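Local coordinates for mannosyl-glycoprotein endo-beta-N-acetylglucosamidase-like domain-containing protein (Pseudomonas protegens, PDB 4KT3) that acts as a type VI secretion effector, a glycoside hydrolase directed at peptidoglycan, caught here in complex with its immunity protein, at residues A[82-87]-A[115-120]; A[89-94]-A[107-112]. All blocks are in the same frame, centred on the assembly; numbering follows the deposited sequence.

Interaction 1: residues A[82-87]-A[115-120]; sequences NNYFSM and QKSAQS
Ser117 and Tyr84 form the polar centre of this contact: the hydroxyl OG of Ser117 receives the backbone N-H of Tyr84 (N to OG 3.2 Å, 154° at the hydrogen). With chi1 at 78°, OG sits between its own backbone N and carbonyl carbon, and it also bonds to Phe114 O one turn back in the helix, so a single hydroxyl ties the loop to the helix backbone. Its CB packs against Asn82 O at 3.3 Å. The same OG lies near the plane of the Phe85 ring, at the edge, 3.5 Å from CD1. One atom along that ring, CE1 presses on Ala118, 3.5 Å from CA and 3.7 Å from CB, an apolar contact that sets the ring against the helix backbone. Further down the helix the selenomethionine Met87, bent at chi2 and chi3, brings CE to within 3.6 Å of Ser120 OG, a hydroxyl that is hydrogen-bonded to Pro92 O. This is loop-on-helix packing within what is, by family, a lysozyme-like domain: a type I beta turn, Asn83 to Ser86, follows helix 76-81 and lies against helix 114-129. The buried amide of Asn83 shapes that turn. Its OD1 accepts Met87 N at 3.0 Å and, weakly, Phe85 N, the latter an Asx-turn bond, while ND2 donates to Met87 O at 3.0 Å, in the carbonyl plane and on a lone pair; ND2 also reaches Ala109 O. Leu62, Leu65 and Ala66 of helix 59-70 also touch the side chain of Phe85, and Phe121 meets its ring at a shallow angle; the Tyr84 ring makes an edge-to-face contact with Tyr44. At the end of the turn, Ser86 OG is hydrogen-bonded to Tyr79 OH of the putative lipoprotein chain.

Interaction 2: residues A[89-94]-A[107-112]; sequences APAPLQ and KVAKFD
Ala89 and Lys107 share the single backbone hydrogen bond between two segments that run in roughly the same direction, Ala89 N donating to Lys107 O at 2.9 Å along a nearly straight line (168°), although the N-H comes from above the carbonyl plane. Water 1 completes this end, donating to Ala89 O and accepting from Lys107 N. After a cis peptide at Pro90, residues 89-94 bend through a type II beta turn, Ala91 to Gln94, and the two chains meet again at Gln94, whose CA approaches Lys110 O at 3.2 Å in a CA-H...O contact. Small side chains fill the middle. Ala109 CB, pointing across, lies 4.1 Å from Ala91 CB and 3.6 Å from Gln94 OE1. The glutamine folds back across its own turn: with CG between backbone N and carbonyl carbon (chi1 77°) and the chain extended beyond it, OE1 accepts Ala91 N at 2.8 Å. Phe111 carries the other end. Its CZ touches Ala91 CB at 4.0 Å, and Pro92 O meets the ring edge in its plane, 3.4 Å from CE1. Beside the ring, water 2 donates to Leu93 O and accepts from Asp112 N. Strand 108-110 belongs to a two-stranded antiparallel sheet with strand 96-98, so the loop entering that hairpin is pinned against its return strand. The chemistry is mostly that of main chain, alanine and one ring: the long side chain of Lys107 leads outward, and the two waters bridge the backbones at the two ends of the contact, which implies that close fit and peptide polarity, rather than salt bridges, hold these segments together.

Overall arrangement
Interactions 1 and 2 are neighbours, their centres about 8 Å apart, and they share bonds directly. Ser120 OG of interaction 1 probably hydrogen-bonds to Pro92 O of interaction 2 at 2.7 Å, with Phe111 CZ packed 3.4 Å from that hydroxyl; on the loop side, Asn83 ND2 similarly reaches Ala109 O at 2.9 Å. Strand 108-110 leads straight into helix 114-129, so the loop between helix 76-81 and strand 96-98 touches both consecutive elements. Interaction 1 lies deeper, about 8 Å from the centre of the chain against about 15 Å for interaction 2, and only interaction 1 comes within reach of the putative lipoprotein chain, through three of its residues.

Interaction 1: residues A[82-87]-A[115-120]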
loop_
_atom_site.group_PDB
_atom_site.type_symbol
_atom_site.label_atom_id
_atom_site.label_comp_id
_atom_site.label_asym_id
_atom_site.label_seq_id
_atom_site.Cartn_x
_atom_site.Cartn_y
_atom_site.Cartn_z
ATOM N N ASN A 82 -6.129 0.903 -14.403
ATOM C CA ASN A 82 -6.105 -0.561 -14.344
ATOM C C ASN A 82 -4.695 -1.120 -14.267
ATOM O O ASN A 82 -4.445 -2.236 -14.704
ATOM C CB ASN A 82 -6.841 -1.186 -15.533
ATOM C CG ASN A 82 -8.294 -0.813 -15.575
ATOM O OD1 ASN A 82 -8.989 -0.856 -14.564
ATOM N ND2 ASN A 82 -8.774 -0.456 -16.751
ATOM N N ASN A 83 -3.768 -0.344 -13.715
ATOM C CA ASN A 83 -2.379 -0.780 -13.662
ATOM C C ASN A 83 -2.084 -1.249 -12.250
ATOM O O ASN A 83 -1.620 -0.466 -11.411
ATOM C CB ASN A 83 -1.461 0.358 -14.101
ATOM C CG ASN A 83 0.010 -0.031 -14.143
ATOM O OD1 ASN A 83 0.418 -1.110 -13.704
ATOM N ND2 ASN A 83 0.833 0.885 -14.655
ATOM N N TYR A 84 -2.370 -2.526 -11.998
ATOM C CA TYR A 84 -2.289 -3.082 -10.642
ATOM C C TYR A 84 -0.878 -3.528 -10.261
ATOM O O TYR A 84 -0.663 -4.011 -9.157
ATOM C CB TYR A 84 -3.310 -4.207 -10.449
ATOM C CG TYR A 84 -4.727 -3.723 -10.345
ATOM C CD1 TYR A 84 -5.454 -3.389 -11.478
ATOM C CD2 TYR A 84 -5.354 -3.611 -9.112
ATOM C CE1 TYR A 84 -6.765 -2.939 -11.383
ATOM C CE2 TYR A 84 -6.650 -3.166 -9.012
ATOM C CZ TYR A 84 -7.349 -2.826 -10.150
ATOM O OH TYR A 84 -8.651 -2.370 -10.046
ATOM N N PHE A 85 0.088 -3.328 -11.156
ATOM C CA PHE A 85 1.483 -3.670 -10.872
ATOM C C PHE A 85 2.379 -2.444 -10.970
ATOM O O PHE A 85 3.611 -2.556 -10.952
ATOM C CB PHE A 85 1.925 -4.818 -11.800
ATOM C CG PHE A 85 1.230 -6.107 -11.473
ATOM C CD1 PHE A 85 -0.044 -6.361 -11.958
ATOM C CD2 PHE A 85 1.810 -7.031 -10.615
ATOM C CE1 PHE A 85 -0.718 -7.500 -11.606
ATOM C CE2 PHE A 85 1.135 -8.194 -10.274
ATOM C CZ PHE A 85 -0.132 -8.421 -10.771
ATOM N N SER A 86 1.733 -1.274 -11.034
ATOM C CA SER A 86 2.403 0.019 -11.181
ATOM C C SER A 86 3.572 -0.031 -12.166
ATOM O O SER A 86 4.663 0.483 -11.894
ATOM C CB SER A 86 2.860 0.560 -9.819
ATOM O OG SER A 86 1.742 0.736 -8.967
HETATM N N MSE A 87 3.314 -0.635 -13.321
HETATM C CA MSE A 87 4.300 -0.761 -14.380
HETATM C C MSE A 87 4.611 0.588 -14.980
HETATM O O MSE A 87 3.707 1.319 -15.372
HETATM C CB MSE A 87 3.750 -1.635 -15.508
HETATM C CG MSE A 87 3.306 -3.009 -15.071
HETATM SE SE MSE A 87 4.786 -4.238 -14.838
HETATM C CE MSE A 87 5.275 -4.489 -16.699
ATOM N N GLN A 115 -6.385 -7.951 -15.400
ATOM C CA GLN A 115 -5.840 -9.121 -16.060
ATOM C C GLN A 115 -4.737 -8.718 -17.040
ATOM O O GLN A 115 -3.663 -9.346 -17.076
ATOM C CB GLN A 115 -6.944 -9.879 -16.803
ATOM N N LYS A 116 -4.989 -7.690 -17.846
ATOM C CA LYS A 116 -3.981 -7.229 -18.800
ATOM C C LYS A 116 -2.747 -6.700 -18.082
ATOM O O LYS A 116 -1.638 -6.924 -18.545
ATOM C CB LYS A 116 -4.535 -6.160 -19.737
ATOM C CG LYS A 116 -5.511 -6.692 -20.753
ATOM C CD LYS A 116 -4.826 -7.412 -21.880
ATOM C CE LYS A 116 -5.878 -7.892 -22.879
ATOM N NZ LYS A 116 -5.314 -8.258 -24.189
ATOM N N SER A 117 -2.922 -6.022 -16.953
ATOM C CA SER A 117 -1.757 -5.516 -16.228
ATOM C C SER A 117 -0.921 -6.682 -15.694
ATOM O O SER A 117 0.327 -6.597 -15.679
ATOM C CB SER A 117 -2.140 -4.495 -15.131
ATOM O OG SER A 117 -2.653 -5.081 -13.942
ATOM N N ALA A 118 -1.596 -7.762 -15.287
ATOM C CA ALA A 118 -0.910 -8.952 -14.790
ATOM C C ALA A 118 -0.171 -9.655 -15.936
ATOM O O ALA A 118 0.956 -10.134 -15.764
ATOM C CB ALA A 118 -1.901 -9.909 -14.113
ATOM N N GLN A 119 -0.810 -9.735 -17.098
ATOM C CA GLN A 119 -0.174 -10.312 -18.281
ATOM C C GLN A 119 1.043 -9.479 -18.724
ATOM O O GLN A 119 2.030 -10.015 -19.241
ATOM C CB GLN A 119 -1.209 -10.444 -19.411
ATOM C CG GLN A 119 -2.300 -11.471 -19.099
ATOM C CD GLN A 119 -3.413 -11.512 -20.116
ATOM O OE1 GLN A 119 -3.714 -10.536 -20.787
ATOM N NE2 GLN A 119 -4.035 -12.673 -20.230
ATOM N N SER A 120 0.960 -8.170 -18.515
ATOM C CA SER A 120 2.059 -7.276 -18.837
ATOM C C SER A 120 3.246 -7.572 -17.929
ATOM O O SER A 120 4.397 -7.713 -18.400
ATOM C CB SER A 120 1.610 -5.833 -18.669
ATOM O OG SER A 120 2.627 -4.942 -19.082
#

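Interaction 2: residues A[89-94]-A[107-112]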
loop_
_atom_site.group_PDB
_atom_site.type_symbol
_atom_site.label_atom_id
_atom_site.label_comp_id
_atom_site.label_asym_id
_atom_site.label_seq_id
_atom_site.Cartn_x
_atom_site.Cartn_y
_atom_site.Cartn_z
ATOM N N ALA A 89 5.735 2.899 -17.993
ATOM C CA ALA A 89 5.566 2.880 -19.437
ATOM C C ALA A 89 6.924 3.073 -20.113
ATOM O O ALA A 89 7.776 3.822 -19.608
ATOM C CB ALA A 89 4.616 3.970 -19.864
ATOM N N PRO A 90 7.133 2.428 -21.269
ATOM C CA PRO A 90 6.173 1.559 -21.953
ATOM C C PRO A 90 6.189 0.137 -21.419
ATOM O O PRO A 90 7.247 -0.360 -21.030
ATOM C CB PRO A 90 6.646 1.587 -23.407
ATOM C CG PRO A 90 8.146 1.805 -23.311
ATOM C CD PRO A 90 8.354 2.656 -22.069
ATOM N N ALA A 91 5.019 -0.501 -21.408
ATOM C CA ALA A 91 4.890 -1.879 -20.962
ATOM C C ALA A 91 4.100 -2.643 -22.015
ATOM O O ALA A 91 3.252 -2.062 -22.691
ATOM C CB ALA A 91 4.179 -1.934 -19.631
ATOM N N PRO A 92 4.389 -3.944 -22.180
ATOM C CA PRO A 92 3.591 -4.733 -23.121
ATOM C C PRO A 92 2.114 -4.662 -22.768
ATOM O O PRO A 92 1.747 -4.635 -21.581
ATOM C CB PRO A 92 4.120 -6.158 -22.936
ATOM C CG PRO A 92 5.467 -6.005 -22.316
ATOM C CD PRO A 92 5.406 -4.755 -21.491
ATOM N N LEU A 93 1.283 -4.635 -23.807
ATOM C CA LEU A 93 -0.180 -4.628 -23.688
ATOM C C LEU A 93 -0.765 -3.298 -23.225
ATOM O O LEU A 93 -1.981 -3.180 -23.079
ATOM C CB LEU A 93 -0.698 -5.778 -22.800
ATOM C CG LEU A 93 -0.329 -7.206 -23.203
ATOM C CD1 LEU A 93 -0.534 -8.172 -22.037
ATOM C CD2 LEU A 93 -1.145 -7.639 -24.430
ATOM N N GLN A 94 0.061 -2.281 -23.009
ATOM C CA GLN A 94 -0.513 -1.007 -22.562
ATOM C C GLN A 94 -1.407 -0.385 -23.646
ATOM O O GLN A 94 -1.187 -0.584 -24.858
ATOM C CB GLN A 94 0.571 -0.013 -22.135
ATOM C CG GLN A 94 1.315 0.669 -23.282
ATOM C CD GLN A 94 2.313 1.681 -22.777
ATOM O OE1 GLN A 94 2.989 1.450 -21.776
ATOM N NE2 GLN A 94 2.407 2.820 -23.463
ATOM N N LYS A 107 6.641 7.894 -16.802
ATOM C CA LYS A 107 5.237 7.643 -17.064
ATOM C C LYS A 107 4.878 6.244 -16.594
ATOM O O LYS A 107 5.731 5.359 -16.550
ATOM C CB LYS A 107 4.934 7.806 -18.549
ATOM C CG LYS A 107 5.126 9.229 -19.055
ATOM C CD LYS A 107 4.438 9.414 -20.392
ATOM C CE LYS A 107 4.730 10.768 -21.005
ATOM N NZ LYS A 107 4.063 10.894 -22.330
ATOM N N VAL A 108 3.615 6.063 -16.218
ATOM C CA VAL A 108 3.091 4.743 -15.901
ATOM C C VAL A 108 2.088 4.310 -16.964
ATOM O O VAL A 108 1.381 5.130 -17.566
ATOM C CB VAL A 108 2.441 4.662 -14.494
ATOM C CG1 VAL A 108 3.495 4.874 -13.409
ATOM C CG2 VAL A 108 1.323 5.677 -14.341
ATOM N N ALA A 109 2.041 3.012 -17.182
ATOM C CA ALA A 109 1.192 2.433 -18.213
ATOM C C ALA A 109 -0.283 2.444 -17.828
ATOM O O ALA A 109 -0.635 2.416 -16.647
ATOM C CB ALA A 109 1.628 1.015 -18.477
ATOM N N LYS A 110 -1.134 2.461 -18.853
ATOM C CA LYS A 110 -2.570 2.234 -18.696
ATOM C C LYS A 110 -2.901 0.903 -19.367
ATOM O O LYS A 110 -2.307 0.568 -20.393
ATOM C CB LYS A 110 -3.373 3.332 -19.396
ATOM C CG LYS A 110 -3.016 4.742 -19.017
ATOM C CD LYS A 110 -3.916 5.734 -19.746
ATOM C CE LYS A 110 -3.663 7.159 -19.279
ATOM N NZ LYS A 110 -4.668 8.117 -19.820
ATOM N N PHE A 111 -3.844 0.165 -18.785
ATOM C CA PHE A 111 -4.303 -1.115 -19.323
ATOM C C PHE A 111 -5.825 -1.204 -19.423
ATOM O O PHE A 111 -6.552 -0.391 -18.840
ATOM C CB PHE A 111 -3.799 -2.267 -18.453
ATOM C CG PHE A 111 -2.312 -2.349 -18.370
ATOM C CD1 PHE A 111 -1.592 -2.946 -19.390
ATOM C CD2 PHE A 111 -1.628 -1.810 -17.294
ATOM C CE1 PHE A 111 -0.229 -3.002 -19.337
ATOM C CE2 PHE A 111 -0.262 -1.876 -17.233
ATOM C CZ PHE A 111 0.446 -2.465 -18.259
ATOM N N ASP A 112 -6.304 -2.229 -20.125
ATOM C CA ASP A 112 -7.744 -2.484 -20.235
ATOM C C ASP A 112 -8.354 -3.072 -18.967
ATOM O O ASP A 112 -9.567 -2.954 -18.744
ATOM C CB ASP A 112 -8.026 -3.444 -21.391
ATOM C CG ASP A 112 -8.070 -2.761 -22.743
ATOM O OD1 ASP A 112 -8.561 -1.622 -22.845
ATOM O OD2 ASP A 112 -7.626 -3.399 -23.723
HETATM O O HOH W 1 8.420 5.821 -18.133
HETATM O O HOH W 2 -4.482 -3.582 -21.880
#